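Local coordinates for protein 6-carboxyhexanoate--coa ligase (Bacillus subtilis, PDB 5FLG) that belongs to the 6-carboxyhexanoate--CoA ligase family and holds phosphoaminophosphonic acid-adenylate ester, magnesium and pimelic acid in adjoining pockets, at residues 192-197 against 217-222; 185-190 against 230-235; 11-16 against 60-65. All blocks are in the same frame, centred on the assembly; numbering follows the deposited sequence.

Interaction 1: residues 192-197 against 217-222; sequences LCWSDD and AMKEYG. With MG (magnesium ion), chain F; ANP (phosphoaminophosphonic acid-adenylate ester), chain D; PML (pimelic acid), chain C.
W194, at the end of strand 188-194, faces M218 in the loop after strand 211-215 with 6.7 Å between their CA atoms, and since no backbone hydrogen bond joins the segments, side chains make the contact. Beyond W194 the chain leaves the sheet in an ST turn, S195 OG accepting from D197 N, and this turn carries the two aspartates of the magnesium site.

M218 packs beside the strand. Its chain curls at both chi2 and chi3, which swings CE back to W194 CE3 (3.7 Å) and to L192 CD1 (3.9 Å). The indole is hemmed in from two directions: M218 O lies over one face, while L192 CD1 sits at the ring edge, in its plane. Q93 of helix 89-102 bonds to M218 O and also touches the tryptophan from outside the two segments.

K219 is the polar half of the contact. With CG wedged between the backbone N and the carbonyl carbon (chi1 62°) and the chain straight beyond it, the lysine passes W194 CD1 and delivers NZ to two carbonyls of the turn, S195 O at 2.9 Å and D197 O at 2.7 Å. It approaches each from above that carbonyl's own plane, 44° out for S195 and 56° out for D197. T223 O is a third acceptor, so the buried ammonium is gripped by three backbone oxygens, and the turn is tied to the loop 217-222.

On its other side the turn looks into the ligand pockets. R171 forms a salt bridge with D197 OD2, leaving the other carboxylate oxygen to the metal. Magnesium is bound by D196 OD1 and D197 OD1, each at 2.2 Å, by O2G and O1A of the phosphoaminophosphonic acid-adenylate ester, and by a water 2.5 Å from the ion.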
loop_
_atom_site.group_PDB
_atom_site.type_symbol
_atom_site.label_atom_id
_atom_site.label_comp_id
_atom_site.label_asym_id
_atom_site.label_seq_id
_atom_site.Cartn_x
_atom_site.Cartn_y
_atom_site.Cartn_z
ATOM N N LEU A 192 -17.237 1.113 -23.159
ATOM C CA LEU A 192 -17.931 -0.136 -23.067
ATOM C C LEU A 192 -17.399 -0.892 -21.857
ATOM O O LEU A 192 -16.188 -1.011 -21.677
ATOM C CB LEU A 192 -17.682 -0.923 -24.334
ATOM C CG LEU A 192 -18.139 -2.370 -24.377
ATOM C CD1 LEU A 192 -19.661 -2.499 -24.388
ATOM C CD2 LEU A 192 -17.521 -3.005 -25.601
ATOM N N CYS A 193 -18.308 -1.422 -21.043
ATOM C CA CYS A 193 -17.926 -2.016 -19.783
ATOM C C CYS A 193 -18.814 -3.196 -19.412
ATOM O O CYS A 193 -20.040 -3.141 -19.565
ATOM C CB CYS A 193 -18.000 -0.990 -18.669
ATOM S SG CYS A 193 -17.889 -1.738 -17.000
ATOM N N TRP A 194 -18.196 -4.278 -18.949
ATOM C CA TRP A 194 -18.908 -5.218 -18.064
ATOM C C TRP A 194 -17.941 -5.880 -17.106
ATOM O O TRP A 194 -16.730 -5.702 -17.204
ATOM C CB TRP A 194 -19.765 -6.223 -18.869
ATOM C CG TRP A 194 -18.990 -7.180 -19.754
ATOM C CD1 TRP A 194 -18.530 -8.424 -19.416
ATOM C CD2 TRP A 194 -18.655 -6.997 -21.134
ATOM N NE1 TRP A 194 -17.812 -8.958 -20.468
ATOM C CE2 TRP A 194 -17.971 -8.155 -21.560
ATOM C CE3 TRP A 194 -18.880 -5.969 -22.058
ATOM C CZ2 TRP A 194 -17.436 -8.274 -22.844
ATOM C CZ3 TRP A 194 -18.410 -6.117 -23.336
ATOM C CH2 TRP A 194 -17.694 -7.253 -23.723
ATOM N N SER A 195 -18.503 -6.488 -16.065
ATOM C CA SER A 195 -17.755 -6.889 -14.919
ATOM C C SER A 195 -16.914 -8.112 -15.224
ATOM O O SER A 195 -17.355 -9.012 -15.935
ATOM C CB SER A 195 -18.721 -7.231 -13.742
ATOM O OG SER A 195 -17.955 -7.409 -12.561
ATOM N N ASP A 196 -15.779 -8.231 -14.554
ATOM C CA ASP A 196 -15.053 -9.501 -14.508
ATOM C C ASP A 196 -15.449 -10.329 -13.245
ATOM O O ASP A 196 -14.875 -11.383 -13.009
ATOM C CB ASP A 196 -13.539 -9.280 -14.523
ATOM C CG ASP A 196 -13.066 -8.330 -13.396
ATOM O OD1 ASP A 196 -13.923 -7.630 -12.805
ATOM O OD2 ASP A 196 -11.845 -8.286 -13.103
ATOM N N ASP A 197 -16.506 -9.939 -12.552
ATOM C CA ASP A 197 -17.027 -10.775 -11.427
ATOM C C ASP A 197 -17.938 -11.918 -11.948
ATOM O O ASP A 197 -18.827 -11.679 -12.759
ATOM C CB ASP A 197 -17.850 -9.925 -10.473
ATOM C CG ASP A 197 -17.062 -8.767 -9.840
ATOM O OD1 ASP A 197 -15.834 -8.595 -10.057
ATOM O OD2 ASP A 197 -17.728 -7.946 -9.173
ATOM N N ALA A 217 -28.025 -7.613 -18.944
ATOM C CA ALA A 217 -27.260 -8.821 -19.147
ATOM C C ALA A 217 -26.247 -8.601 -20.255
ATOM O O ALA A 217 -26.630 -8.367 -21.406
ATOM C CB ALA A 217 -28.189 -9.973 -19.520
ATOM N N MET A 218 -24.969 -8.834 -19.949
ATOM C CA MET A 218 -23.893 -8.599 -20.941
ATOM C C MET A 218 -22.985 -9.824 -21.073
ATOM O O MET A 218 -22.066 -9.859 -21.904
ATOM C CB MET A 218 -23.061 -7.379 -20.540
ATOM C CG MET A 218 -23.767 -6.052 -20.737
ATOM S SD MET A 218 -23.856 -5.602 -22.486
ATOM C CE MET A 218 -22.280 -4.805 -22.734
ATOM N N LYS A 219 -23.196 -10.793 -20.186
ATOM C CA LYS A 219 -22.458 -12.060 -20.225
ATOM C C LYS A 219 -23.208 -13.067 -19.347
ATOM O O LYS A 219 -24.174 -12.695 -18.698
ATOM C CB LYS A 219 -21.076 -11.866 -19.639
ATOM C CG LYS A 219 -21.105 -11.449 -18.176
ATOM C CD LYS A 219 -19.768 -11.737 -17.513
ATOM C CE LYS A 219 -19.778 -11.354 -16.050
ATOM N NZ LYS A 219 -18.459 -11.679 -15.441
ATOM N N GLU A 220 -22.678 -14.281 -19.220
ATOM C CA GLU A 220 -23.342 -15.330 -18.442
ATOM C C GLU A 220 -22.829 -15.328 -17.012
ATOM O O GLU A 220 -21.655 -15.080 -16.766
ATOM C CB GLU A 220 -23.104 -16.715 -19.057
ATOM C CG GLU A 220 -23.662 -16.898 -20.460
ATOM C CD GLU A 220 -25.183 -16.976 -20.529
ATOM O OE1 GLU A 220 -25.864 -16.920 -19.487
ATOM O OE2 GLU A 220 -25.717 -17.054 -21.654
ATOM N N TYR A 221 -23.708 -15.633 -16.069
ATOM C CA TYR A 221 -23.281 -15.954 -14.712
ATOM C C TYR A 221 -22.136 -16.949 -14.689
ATOM O O TYR A 221 -22.087 -17.852 -15.511
ATOM C CB TYR A 221 -24.457 -16.475 -13.899
ATOM C CG TYR A 221 -25.293 -15.352 -13.359
ATOM C CD1 TYR A 221 -24.796 -14.516 -12.374
ATOM C CD2 TYR A 221 -26.524 -15.052 -13.921
ATOM C CE1 TYR A 221 -25.519 -13.431 -11.936
ATOM C CE2 TYR A 221 -27.281 -14.005 -13.439
ATOM C CZ TYR A 221 -26.758 -13.196 -12.461
ATOM O OH TYR A 221 -27.465 -12.116 -12.023
ATOM N N GLY A 222 -21.167 -16.724 -13.810
ATOM C CA GLY A 222 -20.088 -17.683 -13.603
ATOM C C GLY A 222 -18.866 -17.460 -14.461
ATOM O O GLY A 222 -17.871 -18.143 -14.292
HETATM MG MG MG F . -14.384 -7.019 -10.696
HETATM P PG ANP D . -13.751 -4.901 -8.043
HETATM O O1G ANP D . -13.265 -5.234 -6.660
HETATM O O2G ANP D . -14.594 -5.998 -8.635
HETATM O O3G ANP D . -14.402 -3.566 -8.203
HETATM P PB ANP D . -12.199 -3.924 -10.381
HETATM O O1B ANP D . -12.645 -2.543 -10.054
HETATM O O2B ANP D . -10.846 -4.255 -10.891
HETATM N N3B ANP D . -12.296 -4.876 -8.942
HETATM P PA ANP D . -14.728 -4.072 -11.746
HETATM O O1A ANP D . -15.667 -5.170 -11.943
HETATM O O2A ANP D . -15.040 -2.874 -10.896
HETATM O O3A ANP D . -13.264 -4.628 -11.377
HETATM O "O5'" ANP D . -14.415 -3.539 -13.277
HETATM C "C5'" ANP D . -14.451 -4.423 -14.361
HETATM C "C4'" ANP D . -13.227 -4.188 -15.250
HETATM O "O4'" ANP D . -13.200 -2.810 -15.642
HETATM C "C3'" ANP D . -11.924 -4.464 -14.517
HETATM O "O3'" ANP D . -11.485 -5.802 -14.715
HETATM C "C2'" ANP D . -10.966 -3.523 -15.186
HETATM O "O2'" ANP D . -10.553 -4.097 -16.427
HETATM C "C1'" ANP D . -11.855 -2.345 -15.471
HETATM N N9 ANP D . -11.718 -1.377 -14.378
HETATM C C8 ANP D . -12.233 -1.456 -13.099
HETATM N N7 ANP D . -11.954 -0.321 -12.416
HETATM C C5 ANP D . -11.218 0.473 -13.253
HETATM C C6 ANP D . -10.551 1.783 -13.186
HETATM N N6 ANP D . -10.560 2.525 -12.076
HETATM N N1 ANP D . -9.915 2.246 -14.285
HETATM C C2 ANP D . -9.851 1.520 -15.406
HETATM N N3 ANP D . -10.482 0.348 -15.590
HETATM C C4 ANP D . -11.066 -0.245 -14.522
HETATM C C1 PML C . -24.082 -1.061 -13.146
HETATM O O11 PML C . -24.574 0.028 -13.588
HETATM O O12 PML C . -24.795 -1.859 -12.441
HETATM C C2 PML C . -22.789 -1.555 -13.824
HETATM C C3 PML C . -21.604 -1.872 -12.926
HETATM C C4 PML C . -20.701 -2.995 -13.469
HETATM C C5 PML C . -19.223 -2.658 -13.522
HETATM C C6 PML C . -18.307 -3.714 -12.911
HETATM C C7 PML C . -18.616 -3.961 -11.433
HETATM O O71 PML C . -18.540 -3.003 -10.628
HETATM O O72 PML C . -18.821 -5.137 -11.039
HETATM O O HOH W 1 -11.986 -7.487 -10.129
#

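Interaction 2: residues 185-190 against 230-235; sequences HPAVVA and FFIDGS
V188 and I232 meet through their rotamers: V188 turns CG1 anti to its own N (chi1 -178°), which leaves CG2 on the side of I232, and I232 bends at chi2 (-66°) to bring CD1 up to that CG2 at 3.7 Å. The two form a non-hydrogen-bonded pair where antiparallel strands 188-194 and 227-232 join in the mixed sheet.

One step on, the register slips in a classic beta bulge, with V189 and A190 both set against F231. Both bulge residues keep a backbone bond to F231: V189 N donates to F231 O at 2.9 Å, and F231 N to A190 O at 2.7 Å. That same A190 O lies at the edge of the phenylalanine ring, in its plane, with CD2 the ring atom beside it. V189 sets CG2 on D233 CB (3.5 Å), just where the second strand gives way to loop.

Past the bridge V188-I232, D233 N reaches A187 O at 2.8 Å in an almost straight bond (175°). A187 CB packs on I232 CG2, and Y241 of helix 238-247 touches both residues.

A type I turn from H185 to V188 leads into the first strand. The imidazole is held at both nitrogens: NE2 bonds to D244 OD2 on helix 238-247, and ND1 accepts from A187 N at 3.0 Å, close to the ring plane. Over one face of the ring lies P186 CD, 3.3 Å above its plane.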
loop_
_atom_site.group_PDB
_atom_site.type_symbol
_atom_site.label_atom_id
_atom_site.label_comp_id
_atom_site.label_asym_id
_atom_site.label_seq_id
_atom_site.Cartn_x
_atom_site.Cartn_y
_atom_site.Cartn_z
ATOM N N HIS A 185 -13.920 13.643 -20.375
ATOM C CA HIS A 185 -12.707 13.894 -21.119
ATOM C C HIS A 185 -12.970 14.178 -22.594
ATOM O O HIS A 185 -13.611 13.413 -23.274
ATOM C CB HIS A 185 -11.748 12.738 -20.965
ATOM C CG HIS A 185 -10.363 13.063 -21.404
ATOM N ND1 HIS A 185 -10.040 13.286 -22.728
ATOM C CD2 HIS A 185 -9.233 13.286 -20.696
ATOM C CE1 HIS A 185 -8.761 13.604 -22.823
ATOM N NE2 HIS A 185 -8.240 13.579 -21.607
ATOM N N PRO A 186 -12.500 15.320 -23.088
ATOM C CA PRO A 186 -12.891 15.651 -24.481
ATOM C C PRO A 186 -12.454 14.641 -25.560
ATOM O O PRO A 186 -13.132 14.502 -26.563
ATOM C CB PRO A 186 -12.263 17.033 -24.737
ATOM C CG PRO A 186 -11.338 17.316 -23.612
ATOM C CD PRO A 186 -11.554 16.281 -22.496
ATOM N N ALA A 187 -11.468 13.799 -25.301
ATOM C CA ALA A 187 -11.076 12.822 -26.337
ATOM C C ALA A 187 -11.870 11.500 -26.314
ATOM O O ALA A 187 -11.821 10.712 -27.276
ATOM C CB ALA A 187 -9.582 12.560 -26.258
ATOM N N VAL A 188 -12.635 11.259 -25.246
ATOM C CA VAL A 188 -13.379 10.015 -25.146
ATOM C C VAL A 188 -14.758 10.087 -25.761
ATOM O O VAL A 188 -15.651 10.808 -25.274
ATOM C CB VAL A 188 -13.532 9.536 -23.659
ATOM C CG1 VAL A 188 -14.280 8.213 -23.618
ATOM C CG2 VAL A 188 -12.192 9.387 -22.992
ATOM N N VAL A 189 -15.003 9.240 -26.750
ATOM C CA VAL A 189 -16.270 9.232 -27.463
ATOM C C VAL A 189 -17.242 8.267 -26.768
ATOM O O VAL A 189 -18.434 8.466 -26.768
ATOM C CB VAL A 189 -16.043 8.773 -28.913
ATOM C CG1 VAL A 189 -17.368 8.539 -29.637
ATOM C CG2 VAL A 189 -15.200 9.802 -29.667
ATOM N N ALA A 190 -16.729 7.166 -26.264
ATOM C CA ALA A 190 -17.599 6.169 -25.653
ATOM C C ALA A 190 -16.832 5.145 -24.846
ATOM O O ALA A 190 -15.615 4.951 -25.030
ATOM C CB ALA A 190 -18.421 5.491 -26.726
ATOM N N PHE A 230 -12.212 2.220 -23.733
ATOM C CA PHE A 230 -12.534 3.605 -23.995
ATOM C C PHE A 230 -12.228 3.868 -25.461
ATOM O O PHE A 230 -11.088 3.749 -25.872
ATOM C CB PHE A 230 -11.657 4.560 -23.154
ATOM C CG PHE A 230 -11.764 4.366 -21.667
ATOM C CD1 PHE A 230 -12.886 3.783 -21.106
ATOM C CD2 PHE A 230 -10.795 4.867 -20.827
ATOM C CE1 PHE A 230 -12.958 3.581 -19.735
ATOM C CE2 PHE A 230 -10.891 4.714 -19.443
ATOM C CZ PHE A 230 -11.983 4.054 -18.904
ATOM N N PHE A 231 -13.227 4.293 -26.203
ATOM C CA PHE A 231 -13.052 4.593 -27.599
ATOM C C PHE A 231 -12.617 6.041 -27.732
ATOM O O PHE A 231 -13.318 6.960 -27.281
ATOM C CB PHE A 231 -14.359 4.333 -28.331
ATOM C CG PHE A 231 -14.733 2.872 -28.408
ATOM C CD1 PHE A 231 -14.279 2.083 -29.445
ATOM C CD2 PHE A 231 -15.520 2.279 -27.416
ATOM C CE1 PHE A 231 -14.619 0.746 -29.515
ATOM C CE2 PHE A 231 -15.843 0.936 -27.462
ATOM C CZ PHE A 231 -15.388 0.164 -28.512
ATOM N N ILE A 232 -11.389 6.224 -28.200
ATOM C CA ILE A 232 -10.721 7.533 -28.192
ATOM C C ILE A 232 -10.648 8.197 -29.572
ATOM O O ILE A 232 -10.312 7.559 -30.573
ATOM C CB ILE A 232 -9.268 7.403 -27.712
ATOM C CG1 ILE A 232 -9.227 6.727 -26.355
ATOM C CG2 ILE A 232 -8.576 8.758 -27.690
ATOM C CD1 ILE A 232 -9.846 7.529 -25.231
ATOM N N ASP A 233 -10.985 9.479 -29.601
ATOM C CA ASP A 233 -10.872 10.308 -30.782
ATOM C C ASP A 233 -10.066 11.550 -30.436
ATOM O O ASP A 233 -10.617 12.539 -29.948
ATOM C CB ASP A 233 -12.249 10.751 -31.254
ATOM C CG ASP A 233 -12.170 11.861 -32.313
ATOM O OD1 ASP A 233 -11.044 12.300 -32.646
ATOM O OD2 ASP A 233 -13.230 12.293 -32.809
ATOM N N GLY A 234 -8.768 11.503 -30.686
ATOM C CA GLY A 234 -7.906 12.601 -30.311
ATOM C C GLY A 234 -6.623 12.591 -31.119
ATOM O O GLY A 234 -6.150 11.524 -31.523
ATOM N N SER A 235 -6.083 13.787 -31.375
ATOM C CA SER A 235 -4.819 13.934 -32.099
ATOM C C SER A 235 -3.676 13.863 -31.121
ATOM O O SER A 235 -2.524 13.700 -31.520
ATOM C CB SER A 235 -4.732 15.287 -32.814
ATOM O OG SER A 235 -5.754 15.436 -33.779
#

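Interaction 3: residues 11-16 against 60-65; sequences VRMRAS and DFMQIQ
M13 and I64 form a non-hydrogen-bonded pair, one step in from R12-Q65, in the antiparallel pairing of segments 11-16 and 61-65, which run 176° apart as parts of strands 8-17 and 61-68. The strands belong to a three-stranded sheet that runs on, through strand 61-68, into the second subunit.

On the apolar face the side chains fit against one another. M13 CG is the bump, resting in the notch formed by M62 CG and I64 CG1, 4.0 Å from each. Beside A15, which has only a methyl, M62 runs out straight and kinks at the last bond (chi3 -51°), laying CE over A15 CB at 4.0 Å. V11 CG1 fits beside I64 CG2 farther along. Helix 40-52 packs on this side, with L47 against V11 and L48 and L52 against M62.

The opposite face carries long polar chains lying side by side. R12 and Q65 point the same way, but guanidinium and amide planes stand 87° apart, and the bond from R12 NH2 to Q65 OE1 (2.9 Å) is weak. R12 NE donates to a water at the guanidinium edge (3.0 Å). R14 runs along the extended Q63 in the same manner, although the modelled fit of their ends is too tight to trust; Q63 NE2 bonds to Q65 OE1 of the second subunit. Next along this face, S16 OG rests 3.7 Å from F61 CD1 and is hydrogen-bonded to G19 O.

The pairing closes in a classic beta bulge, D60 and F61 both facing S16. One oxygen serves both residues: S16 O accepts from D60 N at 2.9 Å and, weakly, from F61 N at 3.2 Å.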
loop_
_atom_site.group_PDB
_atom_site.type_symbol
_atom_site.label_atom_id
_atom_site.label_comp_id
_atom_site.label_asym_id
_atom_site.label_seq_id
_atom_site.Cartn_x
_atom_site.Cartn_y
_atom_site.Cartn_z
ATOM N N VAL A 11 -7.013 7.330 -2.168
ATOM C CA VAL A 11 -6.791 6.055 -1.456
ATOM C C VAL A 11 -7.042 4.942 -2.432
ATOM O O VAL A 11 -8.133 4.858 -3.016
ATOM C CB VAL A 11 -7.721 5.863 -0.235
ATOM C CG1 VAL A 11 -7.243 4.680 0.594
ATOM C CG2 VAL A 11 -7.741 7.092 0.652
ATOM N N ARG A 12 -6.002 4.145 -2.685
ATOM C CA ARG A 12 -6.053 3.118 -3.707
ATOM C C ARG A 12 -5.696 1.760 -3.138
ATOM O O ARG A 12 -4.928 1.660 -2.169
ATOM C CB ARG A 12 -5.062 3.438 -4.845
ATOM C CG ARG A 12 -5.494 4.626 -5.687
ATOM C CD ARG A 12 -4.501 4.874 -6.823
ATOM N NE ARG A 12 -3.213 5.326 -6.308
ATOM C CZ ARG A 12 -2.080 5.316 -7.007
ATOM N NH1 ARG A 12 -2.021 4.688 -8.170
ATOM N NH2 ARG A 12 -1.000 5.898 -6.522
ATOM N N MET A 13 -6.239 0.730 -3.776
ATOM C CA MET A 13 -6.054 -0.632 -3.343
ATOM C C MET A 13 -5.959 -1.506 -4.577
ATOM O O MET A 13 -6.770 -1.401 -5.476
ATOM C CB MET A 13 -7.239 -1.115 -2.474
ATOM C CG MET A 13 -7.156 -2.586 -2.042
ATOM S SD MET A 13 -7.917 -3.786 -3.182
ATOM C CE MET A 13 -9.631 -3.336 -3.105
ATOM N N ARG A 14 -5.126 -2.528 -4.492
ATOM C CA ARG A 14 -5.254 -3.621 -5.389
ATOM C C ARG A 14 -4.908 -4.932 -4.704
ATOM O O ARG A 14 -4.141 -4.975 -3.729
ATOM C CB ARG A 14 -4.336 -3.380 -6.583
ATOM C CG ARG A 14 -2.895 -3.258 -6.187
ATOM C CD ARG A 14 -2.122 -2.664 -7.355
ATOM N NE ARG A 14 -0.678 -2.754 -7.193
ATOM C CZ ARG A 14 0.165 -1.781 -7.529
ATOM N NH1 ARG A 14 -0.287 -0.604 -7.968
ATOM N NH2 ARG A 14 1.469 -1.969 -7.376
ATOM N N ALA A 15 -5.444 -6.006 -5.258
ATOM C CA ALA A 15 -5.295 -7.299 -4.634
ATOM C C ALA A 15 -5.205 -8.357 -5.708
ATOM O O ALA A 15 -5.883 -8.275 -6.733
ATOM C CB ALA A 15 -6.469 -7.592 -3.691
ATOM N N SER A 16 -4.444 -9.402 -5.414
ATOM C CA SER A 16 -4.264 -10.487 -6.345
ATOM C C SER A 16 -4.027 -11.806 -5.634
ATOM O O SER A 16 -3.803 -11.832 -4.438
ATOM C CB SER A 16 -3.081 -10.176 -7.269
ATOM O OG SER A 16 -1.924 -9.936 -6.506
ATOM N N ASP A 60 -3.745 -13.296 -1.895
ATOM C CA ASP A 60 -2.553 -13.507 -1.071
ATOM C C ASP A 60 -1.624 -12.310 -1.106
ATOM O O ASP A 60 -0.541 -12.349 -0.523
ATOM C CB ASP A 60 -1.781 -14.776 -1.476
ATOM C CG ASP A 60 -1.510 -14.854 -2.942
ATOM O OD1 ASP A 60 -1.022 -13.858 -3.535
ATOM O OD2 ASP A 60 -1.780 -15.935 -3.506
ATOM N N PHE A 61 -2.066 -11.244 -1.779
ATOM C CA PHE A 61 -1.284 -10.042 -1.910
ATOM C C PHE A 61 -2.211 -8.846 -2.019
ATOM O O PHE A 61 -3.231 -8.913 -2.716
ATOM C CB PHE A 61 -0.426 -10.106 -3.166
ATOM C CG PHE A 61 0.314 -8.856 -3.419
ATOM C CD1 PHE A 61 -0.332 -7.773 -3.993
ATOM C CD2 PHE A 61 1.584 -8.690 -2.911
ATOM C CE1 PHE A 61 0.334 -6.584 -4.171
ATOM C CE2 PHE A 61 2.267 -7.504 -3.104
ATOM C CZ PHE A 61 1.626 -6.436 -3.694
ATOM N N MET A 62 -1.941 -7.803 -1.251
ATOM C CA MET A 62 -2.738 -6.588 -1.342
ATOM C C MET A 62 -1.905 -5.394 -0.946
ATOM O O MET A 62 -1.057 -5.481 -0.067
ATOM C CB MET A 62 -4.000 -6.687 -0.474
ATOM C CG MET A 62 -4.905 -5.468 -0.547
ATOM S SD MET A 62 -6.302 -5.497 0.619
ATOM C CE MET A 62 -6.981 -7.119 0.250
ATOM N N GLN A 63 -2.108 -4.299 -1.677
ATOM C CA GLN A 63 -1.564 -3.003 -1.353
ATOM C C GLN A 63 -2.672 -1.982 -1.165
ATOM O O GLN A 63 -3.582 -1.885 -1.976
ATOM C CB GLN A 63 -0.688 -2.510 -2.498
ATOM C CG GLN A 63 0.473 -3.420 -2.803
ATOM C CD GLN A 63 1.434 -2.821 -3.848
ATOM O OE1 GLN A 63 1.052 -2.555 -4.997
ATOM N NE2 GLN A 63 2.695 -2.679 -3.466
ATOM N N ILE A 64 -2.496 -1.088 -0.206
ATOM C CA ILE A 64 -3.425 0.008 0.003
ATOM C C ILE A 64 -2.549 1.195 0.266
ATOM O O ILE A 64 -1.588 1.104 1.015
ATOM C CB ILE A 64 -4.328 -0.193 1.263
ATOM C CG1 ILE A 64 -5.083 -1.503 1.194
ATOM C CG2 ILE A 64 -5.295 0.952 1.378
ATOM C CD1 ILE A 64 -6.120 -1.706 2.304
ATOM N N GLN A 65 -2.834 2.298 -0.413
ATOM C CA GLN A 65 -2.001 3.473 -0.332
ATOM C C GLN A 65 -2.887 4.718 -0.233
ATOM O O GLN A 65 -3.920 4.796 -0.884
ATOM C CB GLN A 65 -1.114 3.537 -1.571
ATOM C CG GLN A 65 -0.390 4.859 -1.749
ATOM C CD GLN A 65 0.298 4.981 -3.106
ATOM O OE1 GLN A 65 0.061 5.939 -3.856
ATOM N NE2 GLN A 65 1.164 4.029 -3.412
HETATM O O HOH W 2 -2.989 6.606 -3.616
#

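Along the chain, interaction 3 closes first; interaction 1 then lies nested within the loop closed by interaction 2. Interactions 1 and 2 share strand 188-194 of the mixed sheet, one at each end, with centres about 23 Å apart, and they touch where L192 CB packs on F231 CE2 (4.1 Å). Interaction 3 belongs to a separate antiparallel sheet, its centre about 23 Å from that of interaction 1 and 29 Å from that of interaction 2. The phosphoaminophosphonic acid-adenylate ester lies between the two sheets: interaction 1 supplies residues of the magnesium site and the pocket, and the side chains of M13 (interaction 3) and F230 (interaction 2) each come within about 5 Å of the ligand.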